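Local coordinates for GH127 beta-L-arabinofuranoside (Geobacillus stearothermophilus, PDB 4QK0), which probably removes terminal beta-L-arabinofuranosyl residues from arabinose-containing sugars, as a family 127 glycoside hydrolase, at residues W296-V299 with T300-M304. Residues are numbered along the deposited sequence; the frame is centred on the assembly and turned at random.
Sequences WENV and TKRQM
Thr300 presents its two branches to Trp296 in different ways, a worked example of how side chains one turn apart tie a helix together near its C-terminal end. The methyl CG2 lies over the centre of the six-membered ring, 3.5 Å from its centroid and only 7° off the normal, a CH-pi contact. A chi1 of 63° tucks OG1 back against its own main chain, from where it donates to Trp296 O at 2.7 Å. The same oxygen receives Thr300 N from the opposite face of its carbonyl plane, at 3.0 Å, and is thus gripped twice. Alongside, Glu297 and Lys301 point the same way and form an i to i+4 salt bridge, OE2 to NZ 2.7 Å, with OE1 a weaker second acceptor at 2.9 Å. A water joins the two pairs, accepting from Lys301 NZ and, weakly, from Trp296 NE1 while donating to Thr300 OG1. These contacts lie in the C-terminal part of helix 286-302, in the catalytic domain, whose family belongs to the six-hairpin clan. Five residues apart, Asn298 and Gln303 also meet: Gln303 NE2 donates to Asn298 OD1 at 2.9 Å, the acceptor lying in the plane of the Gln303 amide although the two amides are turned 73° apart. Ala262 N bonds to Asn298 OD1 and Ala262 O to Gln303 NE2, while Asp322 is hydrogen-bonded to Asn298 ND2 and salt-bridged to Arg302 NH1. Tyr613 of the second subunit bonds to Met304 O.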
loop_
_atom_site.group_PDB
_atom_site.type_symbol
_atom_site.label_atom_id
_atom_site.label_comp_id
_atom_site.label_asym_id
_atom_site.label_seq_id
_atom_site.Cartn_x
_atom_site.Cartn_y
_atom_site.Cartn_z
ATOM N N TRP A 296 1.461 25.728 7.655
ATOM C CA TRP A 296 0.971 25.979 6.329
ATOM C C TRP A 296 1.964 25.583 5.274
ATOM O O TRP A 296 1.613 24.977 4.260
ATOM C CB TRP A 296 0.667 27.466 6.135
ATOM C CG TRP A 296 0.350 27.785 4.735
ATOM C CD1 TRP A 296 1.166 28.288 3.808
ATOM C CD2 TRP A 296 -0.892 27.557 4.099
ATOM N NE1 TRP A 296 0.516 28.404 2.619
ATOM C CE2 TRP A 296 -0.758 27.967 2.781
ATOM C CE3 TRP A 296 -2.115 27.087 4.544
ATOM C CZ2 TRP A 296 -1.779 27.931 1.892
ATOM C CZ3 TRP A 296 -3.130 27.008 3.685
ATOM C CH2 TRP A 296 -2.968 27.422 2.338
ATOM N N GLU A 297 3.179 26.038 5.428
ATOM C CA GLU A 297 4.234 25.693 4.489
ATOM C C GLU A 297 4.464 24.179 4.461
ATOM O O GLU A 297 4.653 23.616 3.402
ATOM C CB GLU A 297 5.541 26.403 4.868
ATOM C CG GLU A 297 5.445 27.931 4.657
ATOM C CD GLU A 297 5.381 28.348 3.178
ATOM O OE1 GLU A 297 6.372 28.071 2.449
ATOM O OE2 GLU A 297 4.359 28.933 2.713
ATOM N N ASN A 298 4.447 23.520 5.623
ATOM C CA ASN A 298 4.674 22.112 5.634
ATOM C C ASN A 298 3.538 21.370 4.884
ATOM O O ASN A 298 3.794 20.485 4.062
ATOM C CB ASN A 298 4.775 21.582 7.020
ATOM C CG ASN A 298 5.145 20.089 7.029
ATOM O OD1 ASN A 298 4.381 19.229 7.474
ATOM N ND2 ASN A 298 6.371 19.795 6.595
ATOM N N VAL A 299 2.286 21.715 5.174
ATOM C CA VAL A 299 1.157 21.015 4.548
ATOM C C VAL A 299 1.171 21.263 3.040
ATOM O O VAL A 299 1.119 20.318 2.271
ATOM C CB VAL A 299 -0.194 21.461 5.120
ATOM C CG1 VAL A 299 -1.308 20.934 4.272
ATOM C CG2 VAL A 299 -0.341 20.962 6.512
ATOM N N THR A 300 1.293 22.518 2.632
ATOM C CA THR A 300 0.986 22.888 1.279
ATOM C C THR A 300 2.197 22.775 0.378
ATOM O O THR A 300 2.032 22.743 -0.822
ATOM C CB THR A 300 0.415 24.332 1.151
ATOM O OG1 THR A 300 1.388 25.292 1.567
ATOM C CG2 THR A 300 -0.797 24.466 1.960
ATOM N N LYS A 301 3.391 22.778 0.931
ATOM C CA LYS A 301 4.565 22.582 0.121
ATOM C C LYS A 301 5.210 21.174 0.253
ATOM O O LYS A 301 6.192 20.880 -0.420
ATOM C CB LYS A 301 5.593 23.642 0.432
ATOM C CG LYS A 301 5.026 24.994 -0.031
ATOM C CD LYS A 301 5.982 26.051 -0.585
ATOM C CE LYS A 301 5.188 27.307 -0.989
ATOM N NZ LYS A 301 4.552 27.969 0.200
ATOM N N ARG A 302 4.729 20.358 1.178
ATOM C CA ARG A 302 5.317 19.030 1.344
ATOM C C ARG A 302 4.341 17.925 1.480
ATOM O O ARG A 302 4.738 16.820 1.240
ATOM C CB ARG A 302 6.289 19.024 2.512
ATOM C CG ARG A 302 7.348 20.064 2.305
ATOM C CD ARG A 302 8.497 19.884 3.206
ATOM N NE ARG A 302 9.620 20.717 2.802
ATOM C CZ ARG A 302 10.847 20.571 3.298
ATOM N NH1 ARG A 302 11.099 19.606 4.180
ATOM N NH2 ARG A 302 11.826 21.364 2.891
ATOM N N GLN A 303 3.098 18.186 1.891
ATOM C CA GLN A 303 2.152 17.085 2.167
ATOM C C GLN A 303 0.776 17.290 1.568
ATOM O O GLN A 303 -0.216 16.895 2.140
ATOM C CB GLN A 303 2.039 16.793 3.635
ATOM C CG GLN A 303 3.372 16.389 4.266
ATOM C CD GLN A 303 3.153 15.799 5.648
ATOM O OE1 GLN A 303 2.630 14.697 5.799
ATOM N NE2 GLN A 303 3.461 16.587 6.688
HETATM N N MSE A 304 0.731 17.865 0.384
HETATM C CA MSE A 304 -0.497 18.125 -0.289
HETATM C C MSE A 304 -0.446 17.613 -1.701
HETATM O O MSE A 304 0.530 17.826 -2.389
HETATM C CB MSE A 304 -0.747 19.643 -0.351
HETATM C CG MSE A 304 -2.068 19.968 -0.961
HETATM SE SE MSE A 304 -2.389 21.927 -1.195
HETATM C CE MSE A 304 -1.116 22.311 -2.566
HETATM O O HOH W 1 1.945 27.566 0.200
#